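Local structure of Na Glutathione S-transferase 1 (Necator americanus, 2ON7) at residues D151-W155 with V156-V160; G134-T137 with K138-K142; E118-K121 with K122-L126; P192-K195 with K196-T200. The protein is a glutathione S-transferase of a human hookworm and probably catalyses, as its family does, the conjugation of glutathione through its thiol to electrophilic compounds. One frame throughout, in Å; residues are numbered along the deposited sequence.

All four contacts are local and lie within the C-terminal domain of the glutathione S-transferase. Along the chain they come in the order 3, 2, 1, 4. Contacts 3 and 2 sit near the start and the end of helix 117-141, with centres about 23 Å apart. Contact 1 opens the next helix, 155-168, its centre about 14 Å from that of contact 2. Contact 4 is helix 192-200. Contacts 1 and 4 touch, with L158 CD2 4.1 Å from L194 CD1, and both also pack on helix 16-25 of the thioredoxin-like part. Contact 2 reaches P47 of the second subunit, so these helices serve both the joint between the domains and the dimer interface.

Contact 1: D151-W155 with V156-V160; sequences DSLTW and VDLLV
T154 and D157 make the main polar link where the loop 151-155 runs into helix 155-168. T154 N donates to D157 OD1 at 2.9 Å in a nearly straight bond (171°). It meets the oxygen on its anti side, 16° out of the carboxylate plane. CG of D157 lies beside its own backbone N (chi1 -67°), which turns the carboxylate back toward the loop. D157 N returns a weak bond to T154 O. T154 OG1 lies 3.2 Å from V156 CG2. Next to this, L153 CD2 packs on L158 CD2 at 3.8 Å, the two side chains crossing at about a right angle. L153 CD2 also lies 3.6 Å from D157 CB. W155 O accepts two bonds. L159 N comes in the carbonyl plane, and L158 N comes from above it. The W155 ring lies alongside L159, with W155 CZ3 3.8 Å from L159 CD1. Further out, D157 OD2 accepts from L148 N. The W155 ring packs on helices 64-75, 82-109 and 16-25. The pairing is consistent with the N-terminal capping box and hydrophobic staple known at this helix in the family, with the carboxylate half of the box formed. Both D157 oxygens take backbone N-H groups near a helix start, which would favour the charged carboxylate.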
loop_
_atom_site.group_PDB
_atom_site.type_symbol
_atom_site.label_atom_id
_atom_site.label_comp_id
_atom_site.label_asym_id
_atom_site.label_seq_id
_atom_site.Cartn_x
_atom_site.Cartn_y
_atom_site.Cartn_z
ATOM N N ASP A 151 4.440 6.916 20.979
ATOM C CA ASP A 151 4.109 8.160 21.663
ATOM C C ASP A 151 4.825 9.319 21.008
ATOM O O ASP A 151 5.164 10.323 21.668
ATOM C CB ASP A 151 4.502 8.077 23.143
ATOM C CG ASP A 151 5.960 7.650 23.339
ATOM O OD1 ASP A 151 6.369 7.599 24.508
ATOM O OD2 ASP A 151 6.680 7.359 22.335
ATOM N N SER A 152 5.060 9.168 19.717
ATOM C CA SER A 152 5.691 10.187 18.929
ATOM C C SER A 152 5.005 10.235 17.555
ATOM O O SER A 152 4.404 9.228 17.116
ATOM C CB SER A 152 7.186 9.878 18.796
ATOM O OG SER A 152 7.379 8.702 18.035
ATOM N N LEU A 153 5.089 11.391 16.889
ATOM C CA LEU A 153 4.580 11.567 15.527
ATOM C C LEU A 153 5.221 10.550 14.581
ATOM O O LEU A 153 6.432 10.335 14.615
ATOM C CB LEU A 153 4.864 13.021 15.037
ATOM C CG LEU A 153 4.493 13.604 13.648
ATOM C CD1 LEU A 153 5.147 12.862 12.490
ATOM C CD2 LEU A 153 2.961 13.629 13.378
ATOM N N THR A 154 4.396 9.917 13.758
ATOM C CA THR A 154 4.850 9.156 12.604
ATOM C C THR A 154 4.057 9.662 11.405
ATOM O O THR A 154 3.068 10.378 11.585
ATOM C CB THR A 154 4.591 7.632 12.759
ATOM O OG1 THR A 154 3.186 7.382 12.676
ATOM C CG2 THR A 154 5.134 7.080 14.083
ATOM N N TRP A 155 4.463 9.276 10.194
ATOM C CA TRP A 155 3.808 9.732 8.960
ATOM C C TRP A 155 2.322 9.408 8.802
ATOM O O TRP A 155 1.638 10.140 8.089
ATOM C CB TRP A 155 4.600 9.281 7.688
ATOM C CG TRP A 155 4.744 7.796 7.421
ATOM C CD1 TRP A 155 5.613 6.923 8.034
ATOM C CD2 TRP A 155 4.052 7.022 6.418
ATOM N NE1 TRP A 155 5.470 5.660 7.492
ATOM C CE2 TRP A 155 4.525 5.701 6.502
ATOM C CE3 TRP A 155 3.065 7.327 5.461
ATOM C CZ2 TRP A 155 4.033 4.671 5.676
ATOM C CZ3 TRP A 155 2.583 6.311 4.619
ATOM C CH2 TRP A 155 3.082 4.993 4.728
ATOM N N VAL A 156 1.802 8.305 9.378
ATOM C CA VAL A 156 0.341 8.073 9.297
ATOM C C VAL A 156 -0.470 9.160 10.005
ATOM O O VAL A 156 -1.550 9.503 9.543
ATOM C CB VAL A 156 -0.205 6.783 9.967
ATOM C CG1 VAL A 156 -0.693 5.809 8.946
ATOM C CG2 VAL A 156 0.671 6.247 11.036
ATOM N N ASP A 157 0.005 9.626 11.157
ATOM C CA ASP A 157 -0.628 10.764 11.845
ATOM C C ASP A 157 -1.034 11.900 10.837
ATOM O O ASP A 157 -2.124 12.455 10.905
ATOM C CB ASP A 157 0.303 11.265 12.959
ATOM C CG ASP A 157 0.461 10.224 14.104
ATOM O OD1 ASP A 157 1.592 9.934 14.550
ATOM O OD2 ASP A 157 -0.587 9.668 14.535
ATOM N N LEU A 158 -0.166 12.155 9.865
ATOM C CA LEU A 158 -0.309 13.235 8.902
ATOM C C LEU A 158 -1.297 12.883 7.826
ATOM O O LEU A 158 -2.186 13.673 7.505
ATOM C CB LEU A 158 1.052 13.545 8.268
ATOM C CG LEU A 158 2.275 13.732 9.147
ATOM C CD1 LEU A 158 3.495 13.777 8.231
ATOM C CD2 LEU A 158 2.147 15.039 9.941
ATOM N N LEU A 159 -1.126 11.692 7.272
ATOM C CA LEU A 159 -2.071 11.139 6.323
ATOM C C LEU A 159 -3.510 11.333 6.754
ATOM O O LEU A 159 -4.332 11.891 5.996
ATOM C CB LEU A 159 -1.820 9.644 6.146
ATOM C CG LEU A 159 -0.849 9.134 5.089
ATOM C CD1 LEU A 159 -0.958 7.594 5.064
ATOM C CD2 LEU A 159 -1.068 9.796 3.654
ATOM N N VAL A 160 -3.794 10.856 7.958
ATOM C CA VAL A 160 -5.145 10.790 8.552
ATOM C C VAL A 160 -5.637 12.153 9.071
ATOM O O VAL A 160 -6.784 12.542 8.827
ATOM C CB VAL A 160 -5.168 9.739 9.726
ATOM C CG1 VAL A 160 -6.496 9.685 10.424
ATOM C CG2 VAL A 160 -4.735 8.358 9.235
#

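Contact 2: G134-T137 with K138-K142; sequences GFIT and KFLKK
F135 and K138 meet at a ring edge: the aliphatic CD of K138 lies near the plane of the F135 ring, 4.5 Å from F135 CD2. The F139 ring is also met at its edge, where F135 O lies in the ring plane, 3.6 Å from F139 CD1. P47 of the second subunit packs against both phenylalanines, which places this side of the helix at the dimer interface. The contact spans the last turns of helix 117-141, in the all-helical C-terminal domain of the glutathione S-transferase fold. On another side, I136 CG2 packs on L140 CD2 at 3.9 Å. The I136 branch that touches is anti to its own nitrogen, with CG1 at chi1 -59°. I136 and L140 both rest on L148, I136 and F139 also pack on L91 of helix 82-109, and L140 reaches H184 of helix 179-189. T137 and K141 run side by side, pointing the same way, and both touch E180. The helical backbone bonds are uneven. K138 N to G134 O and F139 N to F135 O are weak. L140 N to I136 O is a sound bond of 3.1 Å. K142 is the first residue to leave helical geometry, although its N still bonds K138 O. The bond from K141 N to T137 O is short, 2.7 Å, and nearly straight at 171°, and K141 CG also crowds T137 O at 3.1 Å.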
loop_
_atom_site.group_PDB
_atom_site.type_symbol
_atom_site.label_atom_id
_atom_site.label_comp_id
_atom_site.label_asym_id
_atom_site.label_seq_id
_atom_site.Cartn_x
_atom_site.Cartn_y
_atom_site.Cartn_z
ATOM N N GLY A 134 -13.871 3.291 12.939
ATOM C CA GLY A 134 -14.027 2.268 13.964
ATOM C C GLY A 134 -12.667 1.729 14.376
ATOM O O GLY A 134 -12.342 1.719 15.557
ATOM N N PHE A 135 -11.860 1.328 13.396
ATOM C CA PHE A 135 -10.501 0.809 13.633
ATOM C C PHE A 135 -9.511 1.861 14.103
ATOM O O PHE A 135 -8.768 1.640 15.062
ATOM C CB PHE A 135 -9.943 0.128 12.387
ATOM C CG PHE A 135 -10.810 -0.992 11.876
ATOM C CD1 PHE A 135 -11.159 -1.053 10.530
ATOM C CD2 PHE A 135 -11.265 -1.986 12.738
ATOM C CE1 PHE A 135 -11.952 -2.075 10.061
ATOM C CE2 PHE A 135 -12.050 -3.024 12.273
ATOM C CZ PHE A 135 -12.410 -3.060 10.928
ATOM N N ILE A 136 -9.499 2.998 13.412
ATOM C CA ILE A 136 -8.665 4.125 13.837
ATOM C C ILE A 136 -8.935 4.441 15.334
ATOM O O ILE A 136 -7.989 4.573 16.082
ATOM C CB ILE A 136 -8.765 5.373 12.861
ATOM C CG1 ILE A 136 -8.340 5.011 11.438
ATOM C CG2 ILE A 136 -7.884 6.510 13.282
ATOM C CD1 ILE A 136 -6.828 4.591 11.234
ATOM N N THR A 137 -10.190 4.500 15.785
ATOM C CA THR A 137 -10.375 4.918 17.184
ATOM C C THR A 137 -9.951 3.903 18.250
ATOM O O THR A 137 -9.578 4.334 19.342
ATOM C CB THR A 137 -11.703 5.707 17.527
ATOM O OG1 THR A 137 -12.463 5.061 18.576
ATOM C CG2 THR A 137 -12.572 6.001 16.293
ATOM N N LYS A 138 -9.978 2.594 17.938
ATOM C CA LYS A 138 -9.341 1.565 18.793
ATOM C C LYS A 138 -7.839 1.850 19.012
ATOM O O LYS A 138 -7.354 1.846 20.141
ATOM C CB LYS A 138 -9.527 0.134 18.248
ATOM C CG LYS A 138 -10.974 -0.364 18.148
ATOM C CD LYS A 138 -11.119 -1.574 17.204
ATOM C CE LYS A 138 -12.233 -2.556 17.699
ATOM N NZ LYS A 138 -13.600 -1.935 17.978
ATOM N N PHE A 139 -7.112 2.120 17.939
ATOM C CA PHE A 139 -5.720 2.603 18.069
ATOM C C PHE A 139 -5.546 3.863 18.943
ATOM O O PHE A 139 -4.633 3.956 19.759
ATOM C CB PHE A 139 -5.061 2.785 16.691
ATOM C CG PHE A 139 -4.528 1.497 16.112
ATOM C CD1 PHE A 139 -5.377 0.610 15.435
ATOM C CD2 PHE A 139 -3.180 1.160 16.244
ATOM C CE1 PHE A 139 -4.894 -0.586 14.923
ATOM C CE2 PHE A 139 -2.670 -0.031 15.693
ATOM C CZ PHE A 139 -3.540 -0.898 15.030
ATOM N N LEU A 140 -6.428 4.824 18.752
ATOM C CA LEU A 140 -6.391 6.039 19.509
ATOM C C LEU A 140 -6.728 5.773 20.996
ATOM O O LEU A 140 -6.001 6.231 21.873
ATOM C CB LEU A 140 -7.323 7.061 18.864
ATOM C CG LEU A 140 -6.886 8.283 18.032
ATOM C CD1 LEU A 140 -5.383 8.442 17.914
ATOM C CD2 LEU A 140 -7.606 8.309 16.681
ATOM N N LYS A 141 -7.790 5.028 21.290
ATOM C CA LYS A 141 -8.117 4.671 22.708
ATOM C C LYS A 141 -6.963 3.971 23.489
ATOM O O LYS A 141 -6.780 4.190 24.689
ATOM C CB LYS A 141 -9.415 3.840 22.810
ATOM C CG LYS A 141 -10.664 4.505 22.188
ATOM C CD LYS A 141 -11.669 5.012 23.211
ATOM C CE LYS A 141 -13.106 4.909 22.687
ATOM N NZ LYS A 141 -14.066 4.846 23.833
ATOM N N LYS A 142 -6.185 3.136 22.815
ATOM C CA LYS A 142 -5.021 2.534 23.483
ATOM C C LYS A 142 -3.748 3.364 23.428
ATOM O O LYS A 142 -2.668 2.866 23.795
ATOM C CB LYS A 142 -4.753 1.098 23.026
ATOM C CG LYS A 142 -4.603 0.826 21.573
ATOM C CD LYS A 142 -4.441 -0.694 21.459
ATOM C CE LYS A 142 -4.411 -1.141 20.029
ATOM N NZ LYS A 142 -3.635 -2.426 19.854
#

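Contact 3: E118-K121 with K122-L126; sequences EQLK and KEVLL
K122 meets E118 twice at one backbone oxygen near the start of helix 117-141. K122 N donates to E118 O at 3.1 Å and 175°. K122 NZ folds back through bends at chi3 and chi4 and adds a weak bond to the same oxygen. The E118 carboxylate is held by K121 instead. K121 NZ forms a salt bridge to E118 OE1 at 2.6 Å, coming from above the carboxylate plane. K122 NZ stays 4.6 Å from E118 OE1, beyond a salt bridge. E123 N bonds Q119 O, and Q119 N is taken by D116 OD1. The pattern then widens into a pi-type turn. L125 N reaches L120 O at 3.1 Å, and L126 N reaches K121 O at 2.9 Å, each five residues on. V124 N keeps a weak bond to L120 O. The K121 side chain slants across that of L126, its CG 3.9 Å from L126 CG. L120 and L125 face F105 of helix 82-109. Every carbonyl from E118 to K121 therefore accepts a backbone N-H despite the shift of pattern. Two lysines beside one glutamate would probably stabilise its charge at this surface.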
loop_
_atom_site.group_PDB
_atom_site.type_symbol
_atom_site.label_atom_id
_atom_site.label_comp_id
_atom_site.label_asym_id
_atom_site.label_seq_id
_atom_site.Cartn_x
_atom_site.Cartn_y
_atom_site.Cartn_z
ATOM N N GLU A 118 -25.249 13.619 -2.308
ATOM C CA GLU A 118 -25.935 13.174 -1.088
ATOM C C GLU A 118 -26.138 11.640 -1.074
ATOM O O GLU A 118 -26.021 10.987 -0.027
ATOM C CB GLU A 118 -27.263 13.923 -0.926
ATOM C CG GLU A 118 -27.557 14.399 0.510
ATOM C CD GLU A 118 -26.649 15.543 0.977
ATOM O OE1 GLU A 118 -26.168 15.488 2.133
ATOM O OE2 GLU A 118 -26.421 16.499 0.191
ATOM N N GLN A 119 -26.423 11.088 -2.257
ATOM C CA GLN A 119 -26.622 9.652 -2.462
ATOM C C GLN A 119 -25.313 8.865 -2.362
ATOM O O GLN A 119 -25.259 7.821 -1.706
ATOM C CB GLN A 119 -27.319 9.400 -3.806
ATOM C CG GLN A 119 -28.870 9.523 -3.773
ATOM C CD GLN A 119 -29.411 10.946 -4.028
ATOM O OE1 GLN A 119 -30.229 11.157 -4.929
ATOM N NE2 GLN A 119 -28.968 11.913 -3.223
ATOM N N LEU A 120 -24.263 9.359 -3.017
ATOM C CA LEU A 120 -22.922 8.789 -2.840
ATOM C C LEU A 120 -22.338 9.006 -1.427
ATOM O O LEU A 120 -21.458 8.263 -1.013
ATOM C CB LEU A 120 -21.945 9.247 -3.946
ATOM C CG LEU A 120 -22.236 8.843 -5.409
ATOM C CD1 LEU A 120 -21.592 9.807 -6.407
ATOM C CD2 LEU A 120 -21.781 7.424 -5.679
ATOM N N LYS A 121 -22.833 9.992 -0.686
ATOM C CA LYS A 121 -22.483 10.129 0.723
ATOM C C LYS A 121 -23.053 8.992 1.534
ATOM O O LYS A 121 -22.306 8.281 2.212
ATOM C CB LYS A 121 -22.961 11.447 1.313
ATOM C CG LYS A 121 -22.425 11.731 2.721
ATOM C CD LYS A 121 -22.329 13.220 2.973
ATOM C CE LYS A 121 -23.550 13.930 2.429
ATOM N NZ LYS A 121 -23.678 15.308 2.933
ATOM N N LYS A 122 -24.373 8.842 1.462
ATOM C CA LYS A 122 -25.112 7.757 2.115
ATOM C C LYS A 122 -24.557 6.363 1.851
ATOM O O LYS A 122 -24.153 5.679 2.798
ATOM C CB LYS A 122 -26.596 7.798 1.749
ATOM C CG LYS A 122 -27.444 8.373 2.862
ATOM C CD LYS A 122 -28.759 8.978 2.356
ATOM C CE LYS A 122 -28.966 10.367 2.965
ATOM N NZ LYS A 122 -27.741 11.259 2.757
ATOM N N GLU A 123 -24.520 5.966 0.576
ATOM C CA GLU A 123 -24.231 4.582 0.177
ATOM C C GLU A 123 -22.738 4.175 0.081
ATOM O O GLU A 123 -22.419 2.978 0.109
ATOM C CB GLU A 123 -24.977 4.238 -1.128
ATOM C CG GLU A 123 -26.513 4.047 -0.965
ATOM C CD GLU A 123 -27.245 3.898 -2.299
ATOM O OE1 GLU A 123 -28.284 3.197 -2.336
ATOM O OE2 GLU A 123 -26.783 4.475 -3.314
ATOM N N VAL A 124 -21.840 5.157 -0.000
ATOM C CA VAL A 124 -20.422 4.891 -0.243
ATOM C C VAL A 124 -19.507 5.526 0.823
ATOM O O VAL A 124 -18.822 4.796 1.531
ATOM C CB VAL A 124 -19.999 5.241 -1.734
ATOM C CG1 VAL A 124 -18.511 5.129 -1.940
ATOM C CG2 VAL A 124 -20.739 4.339 -2.739
ATOM N N LEU A 125 -19.498 6.852 0.961
ATOM C CA LEU A 125 -18.653 7.530 1.981
ATOM C C LEU A 125 -18.956 7.105 3.464
ATOM O O LEU A 125 -18.050 6.715 4.193
ATOM C CB LEU A 125 -18.766 9.065 1.848
ATOM C CG LEU A 125 -17.664 10.099 2.151
ATOM C CD1 LEU A 125 -18.287 11.356 2.767
ATOM C CD2 LEU A 125 -16.491 9.605 3.011
ATOM N N LEU A 126 -20.216 7.202 3.900
ATOM C CA LEU A 126 -20.522 7.022 5.331
ATOM C C LEU A 126 -20.216 5.597 5.898
ATOM O O LEU A 126 -19.555 5.479 6.933
ATOM C CB LEU A 126 -21.945 7.513 5.683
ATOM C CG LEU A 126 -22.257 9.016 5.572
ATOM C CD1 LEU A 126 -23.628 9.300 6.136
ATOM C CD2 LEU A 126 -21.226 9.890 6.266
#

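Contact 4: P192-K195 with K196-T200; sequences PKLK and KWIET
K196 opens the second half of helix 192-200 by bonding back to P192. Its N donates to P192 O at 2.9 Å in a nearly linear bond of 178°. Its CB lies 3.5 Å from the same oxygen. W197 follows, with a weak bond from its N to K193 O. The W197 CB rests against L194 O at 3.3 Å. Its CG is anti to the backbone N (chi1 173°), and this leads the indole away from the first turn. The indole NE1 is held by E16. I198 points toward the first turn. Its N donates to L194 O at 3.0 Å, and its CD1 approaches L194 CD2 at 4.2 Å as the two side chains cross at a slant. E199 answers K195 with both backbone and side chain. Its N bonds K195 O at 3.1 Å, and its OE1 makes a long, weak salt bridge of 3.5 Å to K195 NZ. E199 OE1 is just as near to K195 CG, since the glutamate slants across the lysine chain. T200 ends the segment: its OG1 donates to K196 O at 3.1 Å, from above the carbonyl plane. This short helix packs with L194 and W197 on Q20 of helix 16-25, where K193 also pairs with D26 nearby. L194 and I198 lean on I188 and R189 of helix 179-189, tying the C-terminal helices to the thioredoxin-like domain.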
loop_
_atom_site.group_PDB
_atom_site.type_symbol
_atom_site.label_atom_id
_atom_site.label_comp_id
_atom_site.label_asym_id
_atom_site.label_seq_id
_atom_site.Cartn_x
_atom_site.Cartn_y
_atom_site.Cartn_z
ATOM N N PRO A 192 3.737 22.825 16.065
ATOM C CA PRO A 192 4.183 24.119 15.546
ATOM C C PRO A 192 4.688 24.158 14.096
ATOM O O PRO A 192 4.135 24.937 13.311
ATOM C CB PRO A 192 5.253 24.563 16.558
ATOM C CG PRO A 192 4.736 24.020 17.884
ATOM C CD PRO A 192 4.149 22.639 17.480
ATOM N N LYS A 193 5.688 23.342 13.731
ATOM C CA LYS A 193 6.203 23.337 12.359
ATOM C C LYS A 193 5.177 22.887 11.319
ATOM O O LYS A 193 5.250 23.298 10.165
ATOM C CB LYS A 193 7.472 22.457 12.220
ATOM C CG LYS A 193 8.805 23.154 12.537
ATOM C CD LYS A 193 9.949 22.184 12.327
ATOM C CE LYS A 193 11.275 22.763 12.803
ATOM N NZ LYS A 193 12.413 22.032 12.139
ATOM N N LEU A 194 4.274 21.994 11.705
ATOM C CA LEU A 194 3.163 21.608 10.832
ATOM C C LEU A 194 2.196 22.799 10.672
ATOM O O LEU A 194 1.855 23.182 9.554
ATOM C CB LEU A 194 2.403 20.406 11.420
ATOM C CG LEU A 194 1.926 19.259 10.516
ATOM C CD1 LEU A 194 0.596 18.672 10.980
ATOM C CD2 LEU A 194 1.825 19.665 9.052
ATOM N N LYS A 195 1.781 23.367 11.809
ATOM C CA LYS A 195 0.911 24.555 11.892
ATOM C C LYS A 195 1.385 25.709 11.002
ATOM O O LYS A 195 0.602 26.258 10.229
ATOM C CB LYS A 195 0.797 25.014 13.360
ATOM C CG LYS A 195 -0.102 26.198 13.613
ATOM C CD LYS A 195 -0.587 26.147 15.062
ATOM C CE LYS A 195 -1.918 26.857 15.257
ATOM N NZ LYS A 195 -1.742 28.337 15.353
ATOM N N LYS A 196 2.662 26.074 11.146
ATOM C CA LYS A 196 3.342 26.992 10.236
ATOM C C LYS A 196 3.115 26.636 8.718
ATOM O O LYS A 196 2.671 27.519 7.939
ATOM C CB LYS A 196 4.832 27.128 10.610
ATOM C CG LYS A 196 5.583 28.120 9.700
ATOM C CD LYS A 196 6.799 28.787 10.351
ATOM C CE LYS A 196 7.494 29.735 9.352
ATOM N NZ LYS A 196 7.902 28.976 8.064
ATOM N N TRP A 197 3.334 25.366 8.346
ATOM C CA TRP A 197 3.124 24.893 6.970
ATOM C C TRP A 197 1.678 25.049 6.465
ATOM O O TRP A 197 1.447 25.496 5.346
ATOM C CB TRP A 197 3.637 23.437 6.746
ATOM C CG TRP A 197 3.276 22.862 5.377
ATOM C CD1 TRP A 197 2.398 21.847 5.114
ATOM C CD2 TRP A 197 3.795 23.269 4.089
ATOM N NE1 TRP A 197 2.318 21.623 3.776
ATOM C CE2 TRP A 197 3.171 22.471 3.121
ATOM C CE3 TRP A 197 4.724 24.225 3.674
ATOM C CZ2 TRP A 197 3.440 22.604 1.754
ATOM C CZ3 TRP A 197 4.981 24.357 2.318
ATOM C CH2 TRP A 197 4.348 23.542 1.377
ATOM N N ILE A 198 0.702 24.703 7.304
ATOM C CA ILE A 198 -0.718 24.818 6.924
ATOM C C ILE A 198 -1.097 26.290 6.732
ATOM O O ILE A 198 -1.988 26.632 5.929
ATOM C CB ILE A 198 -1.586 24.093 7.950
ATOM C CG1 ILE A 198 -1.310 22.585 7.907
ATOM C CG2 ILE A 198 -3.100 24.416 7.808
ATOM C CD1 ILE A 198 -1.717 21.910 9.260
ATOM N N GLU A 199 -0.392 27.168 7.441
ATOM C CA GLU A 199 -0.612 28.579 7.314
ATOM C C GLU A 199 0.032 29.230 6.090
ATOM O O GLU A 199 -0.435 30.279 5.635
ATOM C CB GLU A 199 -0.119 29.279 8.576
ATOM C CG GLU A 199 -1.195 29.375 9.630
ATOM C CD GLU A 199 -0.665 29.357 11.076
ATOM O OE1 GLU A 199 -1.464 28.975 11.958
ATOM O OE2 GLU A 199 0.517 29.696 11.339
ATOM N N THR A 200 1.127 28.641 5.600
ATOM C CA THR A 200 1.970 29.286 4.605
ATOM C C THR A 200 1.908 28.590 3.250
ATOM O O THR A 200 2.115 29.240 2.222
ATOM C CB THR A 200 3.443 29.460 5.096
ATOM O OG1 THR A 200 4.054 28.186 5.291
ATOM C CG2 THR A 200 3.482 30.257 6.423
#